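Local coordinates for enterobactin synthetase component F-related protein (Vibrio cholerae serotype O1, PDB 4OXI) that probably activates glycine with ATP as an adenylation enzyme, forming glycyl-adenylate in a pathway that modifies lipopolysaccharide and confers antimicrobial peptide resistance, at residues S55-I60 with E202-K207; S437-H442 with L446-G451; R543-E548 with Q565-Q570. One frame throughout, in Å; residues are numbered along the deposited sequence.

Interaction 1 of 3, residues S55-I60 with E202-K207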
loop_
_atom_site.group_PDB
_atom_site.type_symbol
_atom_site.label_atom_id
_atom_site.label_comp_id
_atom_site.label_asym_id
_atom_site.label_seq_id
_atom_site.Cartn_x
_atom_site.Cartn_y
_atom_site.Cartn_z
ATOM N N SER A 55 2.519 6.859 -22.048
ATOM C CA SER A 55 1.461 7.759 -21.625
ATOM C C SER A 55 1.907 8.640 -20.462
ATOM O O SER A 55 1.539 9.809 -20.391
ATOM C CB SER A 55 0.231 6.964 -21.208
ATOM O OG SER A 55 -0.209 6.146 -22.264
ATOM N N ILE A 56 2.694 8.076 -19.552
ATOM C CA ILE A 56 3.170 8.847 -18.416
ATOM C C ILE A 56 4.143 9.924 -18.879
ATOM O O ILE A 56 4.026 11.088 -18.476
ATOM C CB ILE A 56 3.813 7.948 -17.328
ATOM C CG1 ILE A 56 2.728 7.250 -16.518
ATOM C CG2 ILE A 56 4.682 8.766 -16.404
ATOM C CD1 ILE A 56 3.249 6.173 -15.581
ATOM N N LEU A 57 5.097 9.551 -19.728
ATOM C CA LEU A 57 6.047 10.532 -20.248
ATOM C C LEU A 57 5.343 11.638 -21.042
ATOM O O LEU A 57 5.699 12.810 -20.929
ATOM C CB LEU A 57 7.115 9.857 -21.096
ATOM C CG LEU A 57 7.995 8.870 -20.335
ATOM C CD1 LEU A 57 9.131 8.386 -21.207
ATOM C CD2 LEU A 57 8.530 9.527 -19.082
ATOM N N ALA A 58 4.336 11.268 -21.829
ATOM C CA ALA A 58 3.579 12.258 -22.602
ATOM C C ALA A 58 2.816 13.216 -21.686
ATOM O O ALA A 58 2.809 14.419 -21.922
ATOM C CB ALA A 58 2.619 11.567 -23.581
ATOM N N ALA A 59 2.175 12.673 -20.649
ATOM C CA ALA A 59 1.441 13.479 -19.673
ATOM C C ALA A 59 2.318 14.535 -19.002
ATOM O O ALA A 59 1.880 15.663 -18.771
ATOM C CB ALA A 59 0.791 12.581 -18.623
ATOM N N ILE A 60 3.556 14.166 -18.691
ATOM C CA ILE A 60 4.496 15.094 -18.085
ATOM C C ILE A 60 4.779 16.257 -19.041
ATOM O O ILE A 60 4.783 17.420 -18.634
ATOM C CB ILE A 60 5.814 14.387 -17.708
ATOM C CG1 ILE A 60 5.561 13.364 -16.599
ATOM C CG2 ILE A 60 6.861 15.390 -17.266
ATOM C CD1 ILE A 60 6.773 12.517 -16.268
ATOM N N GLU A 202 11.019 18.055 -23.528
ATOM C CA GLU A 202 10.880 17.676 -24.941
ATOM C C GLU A 202 11.661 16.388 -25.210
ATOM O O GLU A 202 11.279 15.576 -26.056
ATOM C CB GLU A 202 11.378 18.800 -25.866
ATOM C CG GLU A 202 10.613 20.126 -25.742
ATOM C CD GLU A 202 9.305 20.135 -26.524
ATOM O OE1 GLU A 202 8.337 20.797 -26.081
ATOM O OE2 GLU A 202 9.250 19.490 -27.595
ATOM N N LEU A 203 12.741 16.208 -24.454
ATOM C CA LEU A 203 13.669 15.091 -24.623
ATOM C C LEU A 203 13.262 13.839 -23.853
ATOM O O LEU A 203 13.880 12.786 -24.019
ATOM C CB LEU A 203 15.073 15.513 -24.171
ATOM C CG LEU A 203 16.034 16.140 -25.187
ATOM C CD1 LEU A 203 15.329 17.149 -26.091
ATOM C CD2 LEU A 203 17.212 16.790 -24.463
ATOM N N LEU A 204 12.242 13.965 -23.006
ATOM C CA LEU A 204 11.810 12.885 -22.116
ATOM C C LEU A 204 11.690 11.505 -22.775
ATOM O O LEU A 204 12.200 10.509 -22.248
ATOM C CB LEU A 204 10.478 13.241 -21.452
ATOM C CG LEU A 204 10.501 13.762 -20.018
ATOM C CD1 LEU A 204 9.179 13.465 -19.360
ATOM C CD2 LEU A 204 11.616 13.119 -19.241
ATOM N N VAL A 205 11.019 11.444 -23.920
ATOM C CA VAL A 205 10.725 10.159 -24.559
ATOM C C VAL A 205 11.956 9.408 -25.111
ATOM O O VAL A 205 11.931 8.185 -25.245
ATOM C CB VAL A 205 9.632 10.316 -25.640
ATOM C CG1 VAL A 205 9.162 8.957 -26.143
ATOM C CG2 VAL A 205 8.455 11.093 -25.073
ATOM N N VAL A 206 13.038 10.124 -25.403
ATOM C CA VAL A 206 14.250 9.470 -25.906
ATOM C C VAL A 206 15.375 9.366 -24.874
ATOM O O VAL A 206 16.241 8.499 -24.990
ATOM C CB VAL A 206 14.793 10.134 -27.198
ATOM C CG1 VAL A 206 13.847 9.881 -28.364
ATOM C CG2 VAL A 206 15.033 11.631 -26.986
ATOM N N LYS A 207 15.359 10.238 -23.871
ATOM C CA LYS A 207 16.365 10.208 -22.806
ATOM C C LYS A 207 16.228 8.970 -21.903
ATOM O O LYS A 207 17.058 8.736 -21.020
ATOM C CB LYS A 207 16.305 11.488 -21.968
ATOM C CG LYS A 207 17.328 12.544 -22.369
ATOM C CD LYS A 207 18.212 12.910 -21.177
ATOM C CE LYS A 207 19.107 14.108 -21.479
ATOM N NZ LYS A 207 19.893 14.547 -20.283
#
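L203 O accepts two backbone N-H groups, from K207 N at 2.9 Å and from V206 N at 3.1 Å, and the turn drawn together in this way presents L204 and V205 to L57 and I60 of helix 51-62. Across the contact itself all the meetings are apolar or van der Waals in kind. L204 works through one branch: its CD1 methyl lies 3.7 Å from I60 CG2 and also approaches I60 CB and I60 CD1, and it lies 4.0 Å from L57 CD2, on the same helix. The leucine thus fits between two residues one helical turn apart, meeting I60 at about a right angle and L57 more obliquely. With CG1 of I60 beside its backbone N (chi1 -66°), the CG2 methyl stands anti to that nitrogen, where L204 CD1 reaches it. The other branch of L57 faces the loop backbone, its CD1 methyl resting 4.1 Å from V205 CA and 3.9 Å from L204 O. V205 CG2 adds a looser touch, on L57 CB. L57, I60 and L204 are all buried, and the layer continues beyond them, since I60 and L57 also touch L119 of helix 108-119, and L204 meets L86 of helix 78-95. E202 OE1 forms a salt bridge with R64, just past the end of helix 51-62, a second tie between the loop and that region. This is the packing of an irregular connection, between strands 190-193 and 216-222, onto an early helix within the AMP-binding enzyme fold.

Interaction 2 of 3, residues S437-H442 with L446-G451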
loop_
_atom_site.group_PDB
_atom_site.type_symbol
_atom_site.label_atom_id
_atom_site.label_comp_id
_atom_site.label_asym_id
_atom_site.label_seq_id
_atom_site.Cartn_x
_atom_site.Cartn_y
_atom_site.Cartn_z
ATOM N N SER A 437 4.087 -22.331 -0.578
ATOM C CA SER A 437 2.780 -22.555 0.027
ATOM C C SER A 437 1.669 -21.660 -0.552
ATOM O O SER A 437 0.494 -22.018 -0.507
ATOM C CB SER A 437 2.868 -22.404 1.546
ATOM O OG SER A 437 3.333 -21.116 1.893
ATOM N N ALA A 438 2.028 -20.507 -1.107
ATOM C CA ALA A 438 1.008 -19.568 -1.576
ATOM C C ALA A 438 0.851 -19.567 -3.097
ATOM O O ALA A 438 -0.221 -19.261 -3.618
ATOM C CB ALA A 438 1.295 -18.162 -1.062
ATOM N N PHE A 439 1.921 -19.904 -3.803
ATOM C CA PHE A 439 1.927 -19.864 -5.255
ATOM C C PHE A 439 2.046 -21.291 -5.787
ATOM O O PHE A 439 2.757 -22.107 -5.203
ATOM C CB PHE A 439 3.111 -19.032 -5.762
ATOM C CG PHE A 439 3.070 -17.583 -5.351
ATOM C CD1 PHE A 439 2.738 -16.601 -6.276
ATOM C CD2 PHE A 439 3.372 -17.197 -4.044
ATOM C CE1 PHE A 439 2.717 -15.265 -5.912
ATOM C CE2 PHE A 439 3.336 -15.867 -3.678
ATOM C CZ PHE A 439 3.010 -14.900 -4.620
ATOM N N PHE A 440 1.352 -21.590 -6.885
ATOM C CA PHE A 440 1.449 -22.911 -7.500
ATOM C C PHE A 440 1.104 -22.856 -8.982
ATOM O O PHE A 440 0.415 -21.940 -9.443
ATOM C CB PHE A 440 0.550 -23.916 -6.785
ATOM C CG PHE A 440 -0.915 -23.654 -6.975
ATOM C CD1 PHE A 440 -1.579 -22.757 -6.155
ATOM C CD2 PHE A 440 -1.631 -24.299 -7.976
ATOM C CE1 PHE A 440 -2.931 -22.502 -6.330
ATOM C CE2 PHE A 440 -2.994 -24.055 -8.153
ATOM C CZ PHE A 440 -3.640 -23.155 -7.333
ATOM N N GLN A 441 1.606 -23.831 -9.731
ATOM C CA GLN A 441 1.342 -23.910 -11.164
ATOM C C GLN A 441 0.111 -24.744 -11.409
ATOM O O GLN A 441 -0.176 -25.671 -10.660
ATOM C CB GLN A 441 2.523 -24.538 -11.896
ATOM C CG GLN A 441 3.700 -23.611 -12.045
ATOM C CD GLN A 441 3.472 -22.595 -13.133
ATOM O OE1 GLN A 441 2.612 -22.787 -13.999
ATOM N NE2 GLN A 441 4.239 -21.506 -13.106
ATOM N N HIS A 442 -0.621 -24.419 -12.461
ATOM C CA HIS A 442 -1.775 -25.215 -12.815
ATOM C C HIS A 442 -2.106 -24.993 -14.275
ATOM O O HIS A 442 -2.504 -23.891 -14.664
ATOM C CB HIS A 442 -2.962 -24.836 -11.946
ATOM C CG HIS A 442 -4.206 -25.603 -12.258
ATOM N ND1 HIS A 442 -4.480 -26.834 -11.702
ATOM C CD2 HIS A 442 -5.253 -25.314 -13.069
ATOM C CE1 HIS A 442 -5.644 -27.268 -12.154
ATOM N NE2 HIS A 442 -6.133 -26.365 -12.986
ATOM N N LEU A 446 0.604 -19.480 -13.442
ATOM C CA LEU A 446 0.887 -19.373 -12.023
ATOM C C LEU A 446 -0.346 -18.822 -11.326
ATOM O O LEU A 446 -0.882 -17.789 -11.740
ATOM C CB LEU A 446 2.089 -18.454 -11.788
ATOM C CG LEU A 446 2.467 -18.229 -10.318
ATOM C CD1 LEU A 446 2.980 -19.523 -9.713
ATOM C CD2 LEU A 446 3.499 -17.104 -10.167
ATOM N N TRP A 447 -0.805 -19.520 -10.287
ATOM C CA TRP A 447 -1.922 -19.051 -9.471
ATOM C C TRP A 447 -1.467 -18.667 -8.068
ATOM O O TRP A 447 -0.474 -19.194 -7.569
ATOM C CB TRP A 447 -3.005 -20.129 -9.371
ATOM C CG TRP A 447 -3.751 -20.327 -10.637
ATOM C CD1 TRP A 447 -3.524 -21.284 -11.584
ATOM C CD2 TRP A 447 -4.853 -19.543 -11.112
ATOM N NE1 TRP A 447 -4.423 -21.147 -12.615
ATOM C CE2 TRP A 447 -5.246 -20.083 -12.353
ATOM C CE3 TRP A 447 -5.542 -18.435 -10.610
ATOM C CZ2 TRP A 447 -6.299 -19.550 -13.101
ATOM C CZ3 TRP A 447 -6.590 -17.907 -11.352
ATOM C CH2 TRP A 447 -6.961 -18.467 -12.581
ATOM N N TYR A 448 -2.205 -17.762 -7.428
ATOM C CA TYR A 448 -1.919 -17.358 -6.049
ATOM C C TYR A 448 -3.126 -17.584 -5.151
ATOM O O TYR A 448 -4.243 -17.168 -5.482
ATOM C CB TYR A 448 -1.489 -15.882 -6.000
ATOM C CG TYR A 448 -1.433 -15.258 -4.610
ATOM C CD1 TYR A 448 -0.394 -15.546 -3.727
ATOM C CD2 TYR A 448 -2.406 -14.358 -4.201
ATOM C CE1 TYR A 448 -0.347 -14.965 -2.470
ATOM C CE2 TYR A 448 -2.371 -13.785 -2.962
ATOM C CZ TYR A 448 -1.343 -14.086 -2.102
ATOM O OH TYR A 448 -1.329 -13.494 -0.868
ATOM N N ARG A 449 -2.897 -18.237 -4.014
ATOM C CA ARG A 449 -3.950 -18.469 -3.030
ATOM C C ARG A 449 -4.138 -17.240 -2.168
ATOM O O ARG A 449 -3.319 -16.963 -1.293
ATOM C CB ARG A 449 -3.591 -19.644 -2.117
ATOM C CG ARG A 449 -3.187 -20.924 -2.842
ATOM C CD ARG A 449 -2.778 -21.984 -1.830
ATOM N NE ARG A 449 -2.118 -23.114 -2.468
ATOM C CZ ARG A 449 -2.770 -24.137 -3.004
ATOM N NH1 ARG A 449 -4.099 -24.151 -2.970
ATOM N NH2 ARG A 449 -2.098 -25.134 -3.573
ATOM N N SER A 450 -5.231 -16.523 -2.388
ATOM C CA SER A 450 -5.443 -15.243 -1.728
ATOM C C SER A 450 -5.722 -15.419 -0.246
ATOM O O SER A 450 -5.369 -14.560 0.576
ATOM C CB SER A 450 -6.609 -14.496 -2.383
ATOM O OG SER A 450 -7.837 -15.122 -2.058
ATOM N N GLY A 451 -6.365 -16.528 0.099
ATOM C CA GLY A 451 -6.770 -16.758 1.475
ATOM C C GLY A 451 -8.149 -16.174 1.708
ATOM O O GLY A 451 -8.751 -16.373 2.774
#
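A β hairpin, strands 439-442 and 445-457, supplies this contact, and it follows directly on helix 432-438, so that F439 is the first residue to leave the helical conformation. F440 and W447 form the antiparallel hydrogen-bonded pair: W447 N donates to F440 O at 2.8 Å, and F440 N returns the bond to W447 O at 3.1 Å. A third bond, R449 N to A438 O at 2.9 Å and almost straight (176°), extends the ladder to the last residue of the helix. F439 with Y448 and Q441 with L446 are the flanking non-hydrogen-bonded pairs.

The ring of F440 is covered on both faces. The guanidinium of R449 lies flat over one, with centres 4.2 Å apart and planes at 25°; W447 CB sits over the other in a CH-pi contact, 4.0 Å from the ring centroid. Placing CG between the backbone N and the carbonyl carbon (chi1 68°) holds the F440 ring up between these two neighbours. H442 joins the same aromatic cluster, its CB 3.6 Å from W447 CD1. On the other face of the sheet F439 lets Y448 CD1 settle over its ring, 3.6 Å from F439 CZ, the two planes oblique; L446 CD1 closes in on F439 CB. Y448 also touches Y428 and L424, and its side chain lies about 6 Å from the bound glycyl-adenosine-5'-phosphate.

Chemically, a cation spread over an aromatic face probably stabilises both groups, R449 also touching E416, whereas W447 NE1 is buried with no partner in the model, which may carry some energetic cost.

Interaction 3 of 3, residues R543-E548 with Q565-Q570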
loop_
_atom_site.group_PDB
_atom_site.type_symbol
_atom_site.label_atom_id
_atom_site.label_comp_id
_atom_site.label_asym_id
_atom_site.label_seq_id
_atom_site.Cartn_x
_atom_site.Cartn_y
_atom_site.Cartn_z
ATOM N N ARG A 543 -4.701 -3.339 25.583
ATOM C CA ARG A 543 -5.217 -3.857 26.844
ATOM C C ARG A 543 -4.745 -5.286 27.042
ATOM O O ARG A 543 -4.686 -6.071 26.089
ATOM C CB ARG A 543 -6.739 -3.830 26.867
ATOM C CG ARG A 543 -7.355 -2.455 26.955
ATOM C CD ARG A 543 -8.847 -2.557 26.683
ATOM N NE ARG A 543 -9.553 -1.344 27.070
ATOM C CZ ARG A 543 -10.290 -1.235 28.170
ATOM N NH1 ARG A 543 -10.420 -2.273 28.993
ATOM N NH2 ARG A 543 -10.900 -0.088 28.444
ATOM N N TRP A 544 -4.426 -5.613 28.287
ATOM C CA TRP A 544 -3.859 -6.903 28.646
ATOM C C TRP A 544 -4.713 -7.543 29.733
ATOM O O TRP A 544 -5.080 -6.886 30.705
ATOM C CB TRP A 544 -2.434 -6.698 29.143
ATOM C CG TRP A 544 -1.582 -6.048 28.122
ATOM C CD1 TRP A 544 -1.653 -4.751 27.696
ATOM C CD2 TRP A 544 -0.520 -6.659 27.376
ATOM N NE1 TRP A 544 -0.703 -4.522 26.724
ATOM C CE2 TRP A 544 0.007 -5.677 26.514
ATOM C CE3 TRP A 544 0.040 -7.938 27.358
ATOM C CZ2 TRP A 544 1.066 -5.938 25.645
ATOM C CZ3 TRP A 544 1.093 -8.193 26.494
ATOM C CH2 TRP A 544 1.593 -7.202 25.653
ATOM N N TYR A 545 -5.042 -8.819 29.557
ATOM C CA TYR A 545 -5.851 -9.545 30.529
ATOM C C TYR A 545 -5.149 -10.845 30.932
ATOM O O TYR A 545 -4.602 -11.564 30.080
ATOM C CB TYR A 545 -7.249 -9.836 29.966
ATOM C CG TYR A 545 -8.044 -8.593 29.598
ATOM C CD1 TYR A 545 -8.969 -8.051 30.480
ATOM C CD2 TYR A 545 -7.865 -7.959 28.373
ATOM C CE1 TYR A 545 -9.699 -6.913 30.158
ATOM C CE2 TYR A 545 -8.587 -6.815 28.043
ATOM C CZ TYR A 545 -9.504 -6.300 28.943
ATOM O OH TYR A 545 -10.226 -5.166 28.638
ATOM N N ALA A 546 -5.126 -11.111 32.236
ATOM C CA ALA A 546 -4.699 -12.408 32.754
ATOM C C ALA A 546 -5.970 -13.216 32.987
ATOM O O ALA A 546 -6.809 -12.848 33.820
ATOM C CB ALA A 546 -3.914 -12.247 34.052
ATOM N N ILE A 547 -6.133 -14.296 32.227
ATOM C CA ILE A 547 -7.384 -15.044 32.252
ATOM C C ILE A 547 -7.078 -16.515 32.527
ATOM O O ILE A 547 -6.070 -17.039 32.048
ATOM C CB ILE A 547 -8.184 -14.847 30.925
ATOM C CG1 ILE A 547 -9.619 -15.370 31.053
ATOM C CG2 ILE A 547 -7.467 -15.498 29.740
ATOM C CD1 ILE A 547 -10.493 -15.048 29.847
ATOM N N GLU A 548 -7.921 -17.162 33.325
ATOM C CA GLU A 548 -7.670 -18.540 33.749
ATOM C C GLU A 548 -7.667 -19.512 32.578
ATOM O O GLU A 548 -6.766 -20.341 32.465
ATOM C CB GLU A 548 -8.695 -18.992 34.807
ATOM C CG GLU A 548 -8.548 -18.260 36.124
ATOM C CD GLU A 548 -9.280 -18.926 37.294
ATOM O OE1 GLU A 548 -9.080 -18.470 38.447
ATOM O OE2 GLU A 548 -10.047 -19.889 37.073
ATOM N N GLN A 565 -17.146 -11.131 22.728
ATOM C CA GLN A 565 -18.379 -11.026 23.503
ATOM C C GLN A 565 -18.075 -10.682 24.956
ATOM O O GLN A 565 -18.740 -9.834 25.557
ATOM C CB GLN A 565 -19.175 -12.331 23.444
ATOM C CG GLN A 565 -19.505 -12.817 22.046
ATOM C CD GLN A 565 -20.242 -14.149 22.051
ATOM O OE1 GLN A 565 -21.053 -14.421 22.943
ATOM N NE2 GLN A 565 -19.956 -14.992 21.057
ATOM N N GLN A 566 -17.065 -11.340 25.520
ATOM C CA GLN A 566 -16.704 -11.083 26.909
ATOM C C GLN A 566 -16.269 -9.647 27.100
ATOM O O GLN A 566 -16.708 -8.983 28.036
ATOM C CB GLN A 566 -15.605 -12.027 27.381
ATOM C CG GLN A 566 -15.081 -11.663 28.767
ATOM C CD GLN A 566 -14.290 -12.783 29.413
ATOM O OE1 GLN A 566 -14.429 -13.956 29.049
ATOM N NE2 GLN A 566 -13.452 -12.424 30.382
ATOM N N LEU A 567 -15.412 -9.169 26.203
ATOM C CA LEU A 567 -14.917 -7.793 26.262
ATOM C C LEU A 567 -16.045 -6.759 26.145
ATOM O O LEU A 567 -15.990 -5.695 26.770
ATOM C CB LEU A 567 -13.879 -7.562 25.166
ATOM C CG LEU A 567 -12.519 -8.216 25.362
ATOM C CD1 LEU A 567 -11.765 -8.256 24.043
ATOM C CD2 LEU A 567 -11.737 -7.443 26.389
ATOM N N ALA A 568 -17.061 -7.080 25.345
ATOM C CA ALA A 568 -18.210 -6.194 25.149
ATOM C C ALA A 568 -18.985 -5.984 26.452
ATOM O O ALA A 568 -19.616 -4.945 26.652
ATOM C CB ALA A 568 -19.134 -6.754 24.065
ATOM N N SER A 569 -18.928 -6.979 27.333
ATOM C CA SER A 569 -19.675 -6.952 28.588
ATOM C C SER A 569 -19.167 -5.902 29.571
ATOM O O SER A 569 -19.890 -5.499 30.479
ATOM C CB SER A 569 -19.656 -8.330 29.237
ATOM O OG SER A 569 -20.175 -9.293 28.341
ATOM N N GLN A 570 -17.931 -5.455 29.392
ATOM C CA GLN A 570 -17.380 -4.411 30.257
ATOM C C GLN A 570 -17.207 -3.078 29.521
ATOM O O GLN A 570 -16.623 -2.129 30.052
ATOM C CB GLN A 570 -16.057 -4.871 30.874
ATOM C CG GLN A 570 -16.194 -6.118 31.742
ATOM C CD GLN A 570 -14.879 -6.541 32.369
ATOM O OE1 GLN A 570 -13.836 -5.931 32.120
ATOM N NE2 GLN A 570 -14.920 -7.590 33.186
#
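The backbones of strand 543-546 and of helix 560-568 keep their distance, Y545 CA and L567 CA being 10.2 Å apart, so that long side chains do the bridging. The main touch is between one methyl and the outer end of a ring: L567 CD2 lies 3.5 Å from Y545 OH and 3.6 Å from Y545 CZ, with Y545 CE2 equally near. The methyl comes in obliquely to the ring. CG of L567 stands beside its backbone N (chi1 -73°), and although L567 sets out pointing neither at the strand nor away from it, the end of the side chain turns in to the tyrosine.

The phenol is steadied from its own strand. R543, two residues back and on the same side, gives R543 NH1 to Y545 OH at 2.9 Å, a bent bond (144°) whose acceptor lies somewhat out of the guanidinium plane. Such a donor would probably polarise the hydroxyl group and limit its swing, keeping the polar end of Y545 in place while the same end of the ring receives the leucine methyl.

I547 and Q566 make the lesser meeting, approaching from opposite directions: the extended isoleucine ends in CD1, 4.0 Å from Q566 NE2, while the likewise extended glutamine brings its amide up to that methyl.

The contact probably belongs to the small C-terminal domain common to adenylate-forming enzymes. Strand 543-546 lies at the edge of a three-stranded sheet and runs parallel to strand 512-516, from which F515 meets the ring of Y545. Helix 560-568 is packed against this sheet, L567 touching V513 of strand 512-516 and also W501, in the loop that follows strand 496-500.

The three contacts follow one another along the chain without touching; interaction 1 is buried, while interactions 2 and 3 are partly buried. Interaction 1 sets methyl against methyl, seating a loop on a helix. Interaction 2 joins adjacent strands of one hairpin and is the sole contact of the three with backbone bonds between its segments; it mixes aromatic rings with an arginine, and its tyrosine comes near the bound ligand. Interaction 3 rests a late helix on an edge strand by a few side-chain ends, with the phenol held by an arginine of its own strand and the backbone bonded to strand 512-516. Interactions 1 and 3 lie on opposite sides of the chain's centre, their centres about 59 Å apart.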